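PDB 3I47: enoyl CoA hydratase/isomerase (Crotonase) from Legionella pneumophila subsp. pneumophila, which probably catalyses the hydration of enoyl-CoA thioesters or a related isomerisation. Local coordinates for residues Ser4-Glu9 against Arg37-Ser42; Leu17-Ile22 against Asn26-Gln31. All blocks are in the same frame, centred on the assembly; numbering follows the deposited sequence.

In the fold
Interaction 1 joins the middle of helix 30-45 to strand 6-11, the outermost strand of the six-stranded sheet; interaction 2 joins the end of strand 14-19 to the loop and N-cap that start the same helix. Their centres lie about 10 Å apart. The contact of interaction 1 is mainly apolar, with one water between polar atoms. Interaction 2, nested within the chain loop that interaction 1 closes, is chiefly polar: a buried asparagine, a salt bridge and three waters. Both are partly buried; the buried residues are Leu6 in the first and Met19, Asn26, Ala27 and Phe28 in the second. The salt bridge between Asp5 and Arg21 ties the two together.

Interaction 1: residues Ser4-Glu9 against Arg37-Ser42; sequences SDLLYE and RIRLDS
Leu6 and Tyr8 reach from one strand onto the bent side chain of Arg39. The Leu6 methyl CD2 meets Arg39 CG at 3.5 Å, the two side chains running past each other in opposite senses. Tyr8 lies further along the arginine: its CB is 3.9 Å from Arg39 CD and sits over one face of the guanidinium, while ring atoms CG and CD2 rest near the same methylene. Ring and guanidinium planes are inclined by 32°, and it is the aliphatic part of Arg39, not a stacked guanidinium, that meets the ring.

A bend about the CB-CG bond turns the arginine chain, bringing its methylenes between the helix and the two strand residues. Strand 6-9 and helix 37-42 run almost parallel, 8° apart, with their axes 9.7 Å from each other: the helix lies along the outermost strand of the main sheet of the crotonase fold. Leu17 of the adjoining strand 14-19 touches both Tyr8 and Arg39, and Leu6 also packs on Met36 of the helix.

With CG opposite the backbone N (chi1 179°), the tyrosine ring extends toward the next helical turn. There Arg39 O lies 4.1 Å above one face of the ring plane, offset toward the rim, and Ser42 CB approaches obliquely at 4.4 Å from Tyr8 CE2. The polar end of Arg39 is linked to the strand through water: NE donates to a water at 2.8 Å, in the guanidinium plane, and this water lies 2.8 Å from Leu6 O, within hydrogen-bonding distance.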
ATOM      1  N   SER A   4      -9.632 -10.128 -16.958  1.00 27.28           N
ATOM      2  CA  SER A   4      -9.015  -8.886 -17.407  1.00 24.62           C
ATOM      3  C   SER A   4      -9.228  -7.697 -16.474  1.00 22.03           C
ATOM      4  O   SER A   4      -8.625  -6.645 -16.686  1.00 22.16           O
ATOM      5  CB  SER A   4      -9.483  -8.529 -18.821  1.00 24.71           C
ATOM      6  OG  SER A   4     -10.895  -8.434 -18.873  1.00 37.53           O
ATOM      7  N   ASP A   5     -10.056  -7.860 -15.444  1.00 19.97           N
ATOM      8  CA  ASP A   5     -10.310  -6.751 -14.505  1.00 19.32           C
ATOM      9  C   ASP A   5      -9.133  -6.444 -13.586  1.00 18.08           C
ATOM     10  O   ASP A   5      -8.927  -5.287 -13.206  1.00 17.28           O
ATOM     11  CB  ASP A   5     -11.563  -7.006 -13.665  1.00 20.77           C
ATOM     12  CG  ASP A   5     -12.848  -6.683 -14.416  1.00 20.00           C
ATOM     13  OD1 ASP A   5     -12.805  -6.423 -15.641  1.00 22.72           O
ATOM     14  OD2 ASP A   5     -13.914  -6.690 -13.788  1.00 21.90           O
ATOM     15  N   LEU A   6      -8.388  -7.478 -13.220  1.00 17.66           N
ATOM     16  CA  LEU A   6      -7.239  -7.313 -12.357  1.00 18.59           C
ATOM     17  C   LEU A   6      -6.123  -8.187 -12.891  1.00 18.36           C
ATOM     18  O   LEU A   6      -6.271  -9.410 -12.948  1.00 19.28           O
ATOM     19  CB  LEU A   6      -7.601  -7.690 -10.921  1.00 20.10           C
ATOM     20  CG  LEU A   6      -6.454  -7.458  -9.945  1.00 23.33           C
ATOM     21  CD1 LEU A   6      -6.361  -5.984  -9.609  1.00 21.12           C
ATOM     22  CD2 LEU A   6      -6.624  -8.287  -8.711  1.00 21.92           C
ATOM     23  N   LEU A   7      -5.031  -7.553 -13.311  1.00 17.02           N
ATOM     24  CA  LEU A   7      -3.891  -8.254 -13.859  1.00 16.93           C
ATOM     25  C   LEU A   7      -2.885  -8.567 -12.763  1.00 17.17           C
ATOM     26  O   LEU A   7      -2.790  -7.843 -11.775  1.00 17.30           O
ATOM     27  CB  LEU A   7      -3.235  -7.434 -14.976  1.00 17.28           C
ATOM     28  CG  LEU A   7      -4.158  -6.960 -16.102  1.00 16.20           C
ATOM     29  CD1 LEU A   7      -3.428  -5.998 -17.031  1.00 18.56           C
ATOM     30  CD2 LEU A   7      -4.752  -8.138 -16.882  1.00 18.71           C
ATOM     31  N   TYR A   8      -2.171  -9.669 -12.919  1.00 17.93           N
ATOM     32  CA  TYR A   8      -1.154 -10.059 -11.943  1.00 19.02           C
ATOM     33  C   TYR A   8       0.042 -10.651 -12.657  1.00 20.10           C
ATOM     34  O   TYR A   8      -0.099 -11.609 -13.424  1.00 20.62           O
ATOM     35  CB  TYR A   8      -1.748 -11.051 -10.936  1.00 20.01           C
ATOM     36  CG  TYR A   8      -0.783 -11.547  -9.890  1.00 25.50           C
ATOM     37  CD1 TYR A   8      -0.052 -10.650  -9.106  1.00 21.24           C
ATOM     38  CD2 TYR A   8      -0.609 -12.918  -9.674  1.00 21.76           C
ATOM     39  CE1 TYR A   8       0.846 -11.106  -8.144  1.00 25.92           C
ATOM     40  CE2 TYR A   8       0.276 -13.384  -8.713  1.00 26.01           C
ATOM     41  CZ  TYR A   8       1.000 -12.475  -7.955  1.00 22.15           C
ATOM     42  OH  TYR A   8       1.870 -12.942  -6.999  1.00 26.78           O
ATOM     43  N   GLU A   9       1.219 -10.073 -12.422  1.00 20.53           N
ATOM     44  CA  GLU A   9       2.461 -10.607 -12.986  1.00 21.87           C
ATOM     45  C   GLU A   9       3.632 -10.354 -12.049  1.00 21.78           C
ATOM     46  O   GLU A   9       3.570  -9.460 -11.203  1.00 21.00           O
ATOM     47  CB  GLU A   9       2.744 -10.041 -14.385  1.00 24.15           C
ATOM     48  CG  GLU A   9       3.248  -8.603 -14.447  1.00 41.35           C
ATOM     49  CD  GLU A   9       3.735  -8.214 -15.842  1.00 26.11           C
ATOM     50  OE1 GLU A   9       4.523  -8.976 -16.445  1.00 41.72           O
ATOM     51  OE2 GLU A   9       3.335  -7.137 -16.337  1.00 41.79           O
ATOM     52  N   ARG A  37      -7.905  -9.259  -3.170  1.00 14.25           N
ATOM     53  CA  ARG A  37      -7.560 -10.065  -1.986  1.00 14.52           C
ATOM     54  C   ARG A  37      -6.841 -11.359  -2.377  1.00 14.47           C
ATOM     55  O   ARG A  37      -5.820 -11.726  -1.779  1.00 14.90           O
ATOM     56  CB  ARG A  37      -8.815 -10.431  -1.189  1.00 16.17           C
ATOM     57  CG  ARG A  37      -9.451  -9.269  -0.457  1.00 19.16           C
ATOM     58  CD  ARG A  37     -10.696  -9.746   0.291  1.00 18.06           C
ATOM     59  NE  ARG A  37     -10.350 -10.621   1.419  1.00 20.38           N
ATOM     60  CZ  ARG A  37     -11.236 -11.329   2.115  1.00 19.60           C
ATOM     61  NH1 ARG A  37     -12.529 -11.282   1.801  1.00 21.42           N
ATOM     62  NH2 ARG A  37     -10.831 -12.085   3.129  1.00 21.78           N
ATOM     63  N   ILE A  38      -7.387 -12.057  -3.372  1.00 14.14           N
ATOM     64  CA  ILE A  38      -6.812 -13.332  -3.787  1.00 13.82           C
ATOM     65  C   ILE A  38      -5.419 -13.159  -4.365  1.00 13.69           C
ATOM     66  O   ILE A  38      -4.494 -13.888  -3.987  1.00 13.13           O
ATOM     67  CB  ILE A  38      -7.726 -14.075  -4.792  1.00 15.19           C
ATOM     68  CG1 ILE A  38      -9.043 -14.438  -4.101  1.00 18.46           C
ATOM     69  CG2 ILE A  38      -7.023 -15.337  -5.321  1.00 17.82           C
ATOM     70  CD1 ILE A  38     -10.136 -14.946  -5.029  1.00 17.56           C
ATOM     71  N   ARG A  39      -5.260 -12.201  -5.273  1.00 14.10           N
ATOM     72  CA  ARG A  39      -3.944 -11.977  -5.882  1.00 15.05           C
ATOM     73  C   ARG A  39      -2.932 -11.505  -4.852  1.00 14.68           C
ATOM     74  O   ARG A  39      -1.772 -11.910  -4.898  1.00 15.45           O
ATOM     75  CB  ARG A  39      -4.015 -10.962  -7.027  1.00 16.63           C
ATOM     76  CG  ARG A  39      -4.936 -11.345  -8.165  1.00 20.26           C
ATOM     77  CD  ARG A  39      -4.595 -12.664  -8.772  1.00 18.62           C
ATOM     78  NE  ARG A  39      -5.390 -12.849  -9.984  1.00 20.86           N
ATOM     79  CZ  ARG A  39      -5.241 -13.874 -10.808  1.00 18.67           C
ATOM     80  NH1 ARG A  39      -4.354 -14.824 -10.528  1.00 21.10           N
ATOM     81  NH2 ARG A  39      -5.996 -13.952 -11.896  1.00 20.76           N
ATOM     82  N   LEU A  40      -3.356 -10.641  -3.928  1.00 14.36           N
ATOM     83  CA  LEU A  40      -2.464 -10.179  -2.870  1.00 14.88           C
ATOM     84  C   LEU A  40      -1.982 -11.352  -2.020  1.00 15.91           C
ATOM     85  O   LEU A  40      -0.782 -11.463  -1.728  1.00 15.73           O
ATOM     86  CB  LEU A  40      -3.175  -9.139  -1.997  1.00 15.32           C
ATOM     87  CG  LEU A  40      -2.374  -8.718  -0.759  1.00 14.71           C
ATOM     88  CD1 LEU A  40      -1.178  -7.872  -1.165  1.00 17.15           C
ATOM     89  CD2 LEU A  40      -3.284  -7.956   0.204  1.00 16.89           C
ATOM     90  N   ASP A  41      -2.911 -12.233  -1.643  1.00 16.74           N
ATOM     91  CA  ASP A  41      -2.585 -13.425  -0.862  1.00 18.63           C
ATOM     92  C   ASP A  41      -1.547 -14.277  -1.586  1.00 16.94           C
ATOM     93  O   ASP A  41      -0.586 -14.736  -0.977  1.00 17.00           O
ATOM     94  CB  ASP A  41      -3.849 -14.248  -0.580  1.00 22.54           C
ATOM     95  CG  ASP A  41      -3.582 -15.454   0.308  1.00 27.23           C
ATOM     96  OD1 ASP A  41      -3.397 -15.270   1.531  1.00 26.22           O
ATOM     97  OD2 ASP A  41      -3.563 -16.590  -0.212  1.00 25.95           O
ATOM     98  N   SER A  42      -1.736 -14.465  -2.889  1.00 15.04           N
ATOM     99  CA  SER A  42      -0.785 -15.225  -3.693  1.00 15.02           C
ATOM    100  C   SER A  42       0.609 -14.591  -3.641  1.00 15.25           C
ATOM    101  O   SER A  42       1.613 -15.290  -3.423  1.00 17.02           O
ATOM    102  CB  SER A  42      -1.279 -15.316  -5.131  1.00 15.76           C
ATOM    103  OG  SER A  42      -2.458 -16.095  -5.206  1.00 23.41           O
TER
HETATM  104  O   HOH W   1      -7.400 -11.207 -11.156  1.00 23.10           O

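Interaction 2: residues Leu17-Ile22 against Asn26-Gln31; sequences LTMNRI and NAFDNQ
The turn from strand 14-19 into helix 30-45, the first connection of a beta-alpha-beta unit that continues into strand 51-56, is closed here by Arg21 and Asn26. Arg21 is the centre of an inverse gamma turn. Its N donates to Asn26 OD1 (2.8 Å), a bent bond with an N-H...O angle of 135°, while Asn26 N returns a straighter one to Arg21 O (2.9 Å). Asn26 OD1 also lies against Met19 CB, and the buried amide's ND2 is bonded to His60 O.

Beyond this pair, Met19 SD approaches the edge of the Phe28 ring, 3.8 Å from CE1: a Met-aromatic contact. Arg21, extended from CG to NE, reaches Asp29, the N-cap of the helix. NH1 donates to Asp29 OD2 at 2.8 Å in a nearly straight bond (169°) lying in the guanidinium plane, yet it meets the carboxylate from above, the two planes being 68° apart. NH2 adds weak bonds to both carboxylate oxygens, and NE is held by Asp5. OD2 takes the main arginine bond, while OD1, only weakly met by NH2, caps Leu32 N. Two waters also lie in the guanidinium plane: one links NH1 to Ala27 O, and another accepts from both Arg21 NH2 (2.8 Å) and Gln31 NE2 (3.0 Å).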
ATOM      1  N   LEU A  17       0.167  -6.033  -9.076  1.00 14.57           N
ATOM      2  CA  LEU A  17      -1.291  -6.153  -9.218  1.00 15.02           C
ATOM      3  C   LEU A  17      -1.758  -4.900  -9.912  1.00 14.53           C
ATOM      4  O   LEU A  17      -1.520  -3.799  -9.409  1.00 14.53           O
ATOM      5  CB  LEU A  17      -1.977  -6.268  -7.852  1.00 17.00           C
ATOM      6  CG  LEU A  17      -1.991  -7.569  -7.040  1.00 19.07           C
ATOM      7  CD1 LEU A  17      -0.632  -7.897  -6.431  1.00 18.77           C
ATOM      8  CD2 LEU A  17      -3.047  -7.452  -5.956  1.00 18.57           C
ATOM      9  N   THR A  18      -2.412  -5.050 -11.062  1.00 13.35           N
ATOM     10  CA  THR A  18      -2.867  -3.893 -11.832  1.00 13.59           C
ATOM     11  C   THR A  18      -4.387  -3.865 -12.009  1.00 13.38           C
ATOM     12  O   THR A  18      -4.956  -4.721 -12.695  1.00 13.74           O
ATOM     13  CB  THR A  18      -2.170  -3.844 -13.214  1.00 13.45           C
ATOM     14  OG1 THR A  18      -0.751  -3.909 -13.027  1.00 14.24           O
ATOM     15  CG2 THR A  18      -2.514  -2.561 -13.956  1.00 14.88           C
ATOM     16  N   MET A  19      -5.032  -2.866 -11.411  1.00 12.59           N
ATOM     17  CA  MET A  19      -6.462  -2.655 -11.636  1.00 12.37           C
ATOM     18  C   MET A  19      -6.672  -2.241 -13.092  1.00 13.26           C
ATOM     19  O   MET A  19      -6.055  -1.292 -13.573  1.00 13.68           O
ATOM     20  CB  MET A  19      -7.006  -1.602 -10.671  1.00 12.15           C
ATOM     21  CG  MET A  19      -6.998  -2.065  -9.199  1.00 14.34           C
ATOM     22  SD  MET A  19      -7.555  -0.846  -7.936  1.00 10.36           S
ATOM     23  CE  MET A  19      -6.284   0.433  -8.068  1.00 15.33           C
ATOM     24  N   ASN A  20      -7.550  -2.961 -13.787  1.00 13.88           N
ATOM     25  CA  ASN A  20      -7.619  -2.845 -15.242  1.00 14.70           C
ATOM     26  C   ASN A  20      -9.052  -2.652 -15.759  1.00 14.79           C
ATOM     27  O   ASN A  20      -9.366  -3.010 -16.908  1.00 15.44           O
ATOM     28  CB  ASN A  20      -6.939  -4.078 -15.871  1.00 15.77           C
ATOM     29  CG  ASN A  20      -6.659  -3.912 -17.357  1.00 16.11           C
ATOM     30  OD1 ASN A  20      -6.141  -2.886 -17.799  1.00 17.01           O
ATOM     31  ND2 ASN A  20      -7.003  -4.936 -18.139  1.00 16.64           N
ATOM     32  N   ARG A  21      -9.914  -2.072 -14.927  1.00 14.03           N
ATOM     33  CA  ARG A  21     -11.259  -1.677 -15.382  1.00 15.02           C
ATOM     34  C   ARG A  21     -11.186  -0.284 -15.995  1.00 16.03           C
ATOM     35  O   ARG A  21     -11.666   0.691 -15.412  1.00 15.77           O
ATOM     36  CB  ARG A  21     -12.271  -1.716 -14.239  1.00 15.59           C
ATOM     37  CG  ARG A  21     -12.632  -3.117 -13.786  1.00 17.83           C
ATOM     38  CD  ARG A  21     -13.870  -3.054 -12.894  1.00 17.10           C
ATOM     39  NE  ARG A  21     -14.273  -4.360 -12.373  1.00 19.79           N
ATOM     40  CZ  ARG A  21     -15.293  -4.526 -11.529  1.00 18.08           C
ATOM     41  NH1 ARG A  21     -16.003  -3.478 -11.136  1.00 20.22           N
ATOM     42  NH2 ARG A  21     -15.608  -5.736 -11.089  1.00 20.72           N
ATOM     43  N   ILE A  22     -10.555  -0.197 -17.165  1.00 16.81           N
ATOM     44  CA  ILE A  22     -10.257   1.095 -17.782  1.00 17.76           C
ATOM     45  C   ILE A  22     -11.517   1.909 -18.087  1.00 17.77           C
ATOM     46  O   ILE A  22     -11.583   3.096 -17.769  1.00 17.87           O
ATOM     47  CB  ILE A  22      -9.351   0.917 -19.035  1.00 19.12           C
ATOM     48  CG1 ILE A  22      -7.954   0.433 -18.593  1.00 20.22           C
ATOM     49  CG2 ILE A  22      -9.296   2.224 -19.856  1.00 21.58           C
ATOM     50  CD1 ILE A  22      -7.054  -0.019 -19.742  1.00 21.07           C
ATOM     51  N   ASN A  26     -11.707   2.078 -12.825  1.00 13.98           N
ATOM     52  CA  ASN A  26     -11.381   1.287 -11.635  1.00 13.31           C
ATOM     53  C   ASN A  26     -12.272   1.576 -10.439  1.00 13.47           C
ATOM     54  O   ASN A  26     -11.841   1.479  -9.289  1.00 13.48           O
ATOM     55  CB  ASN A  26      -9.886   1.426 -11.288  1.00 14.30           C
ATOM     56  CG  ASN A  26      -9.020   0.840 -12.353  1.00 12.77           C
ATOM     57  OD1 ASN A  26      -9.312  -0.260 -12.851  1.00 14.51           O
ATOM     58  ND2 ASN A  26      -7.956   1.551 -12.730  1.00 14.79           N
ATOM     59  N   ALA A  27     -13.536   1.879 -10.723  1.00 13.38           N
ATOM     60  CA  ALA A  27     -14.503   2.115  -9.655  1.00 13.66           C
ATOM     61  C   ALA A  27     -14.710   0.824  -8.870  1.00 13.99           C
ATOM     62  O   ALA A  27     -14.846  -0.259  -9.457  1.00 15.24           O
ATOM     63  CB  ALA A  27     -15.811   2.637 -10.226  1.00 14.62           C
ATOM     64  N   PHE A  28     -14.713   0.940  -7.548  1.00 13.11           N
ATOM     65  CA  PHE A  28     -14.704  -0.225  -6.654  1.00 13.61           C
ATOM     66  C   PHE A  28     -16.052  -0.930  -6.525  1.00 13.71           C
ATOM     67  O   PHE A  28     -17.118  -0.294  -6.476  1.00 13.85           O
ATOM     68  CB  PHE A  28     -14.261   0.201  -5.241  1.00 14.41           C
ATOM     69  CG  PHE A  28     -12.757   0.310  -5.047  1.00 15.09           C
ATOM     70  CD1 PHE A  28     -11.868   0.311  -6.124  1.00 15.15           C
ATOM     71  CD2 PHE A  28     -12.250   0.444  -3.756  1.00 15.55           C
ATOM     72  CE1 PHE A  28     -10.467   0.433  -5.909  1.00 16.10           C
ATOM     73  CE2 PHE A  28     -10.870   0.551  -3.536  1.00 15.87           C
ATOM     74  CZ  PHE A  28      -9.991   0.547  -4.606  1.00 15.29           C
ATOM     75  N   ASP A  29     -16.003  -2.255  -6.471  1.00 12.57           N
ATOM     76  CA  ASP A  29     -17.126  -3.054  -5.970  1.00 12.52           C
ATOM     77  C   ASP A  29     -16.567  -4.285  -5.258  1.00 12.49           C
ATOM     78  O   ASP A  29     -15.340  -4.474  -5.218  1.00 13.19           O
ATOM     79  CB  ASP A  29     -18.145  -3.406  -7.079  1.00 13.36           C
ATOM     80  CG  ASP A  29     -17.562  -4.268  -8.191  1.00 14.46           C
ATOM     81  OD1 ASP A  29     -16.680  -5.110  -7.928  1.00 14.35           O
ATOM     82  OD2 ASP A  29     -18.035  -4.137  -9.343  1.00 15.51           O
ATOM     83  N   ASN A  30     -17.438  -5.108  -4.683  1.00 12.59           N
ATOM     84  CA  ASN A  30     -16.976  -6.231  -3.886  1.00 13.10           C
ATOM     85  C   ASN A  30     -16.291  -7.303  -4.746  1.00 13.05           C
ATOM     86  O   ASN A  30     -15.424  -8.014  -4.248  1.00 13.84           O
ATOM     87  CB  ASN A  30     -18.137  -6.857  -3.109  1.00 12.59           C
ATOM     88  CG  ASN A  30     -19.258  -7.273  -4.018  1.00 14.10           C
ATOM     89  OD1 ASN A  30     -19.869  -6.427  -4.678  1.00 13.86           O
ATOM     90  ND2 ASN A  30     -19.503  -8.577  -4.107  1.00 12.65           N
ATOM     91  N   GLN A  31     -16.659  -7.392  -6.026  1.00 12.50           N
ATOM     92  CA  GLN A  31     -16.040  -8.379  -6.937  1.00 12.37           C
ATOM     93  C   GLN A  31     -14.582  -8.010  -7.229  1.00 13.43           C
ATOM     94  O   GLN A  31     -13.688  -8.849  -7.074  1.00 13.55           O
ATOM     95  CB  GLN A  31     -16.838  -8.504  -8.233  1.00 13.06           C
ATOM     96  CG  GLN A  31     -16.320  -9.596  -9.168  1.00 14.34           C
ATOM     97  CD  GLN A  31     -17.112  -9.643 -10.449  1.00 13.71           C
ATOM     98  OE1 GLN A  31     -18.311  -9.920 -10.436  1.00 14.99           O
ATOM     99  NE2 GLN A  31     -16.440  -9.381 -11.575  1.00 15.66           N
TER
HETATM  100  O   HOH W   2     -16.012  -0.745 -11.808  1.00 19.94           O
HETATM  101  O   HOH W   3     -13.884  -7.877 -11.297  1.00 24.92           O
HETATM  102  O   HOH W   4     -18.489  -6.558 -10.855  1.00 33.92           O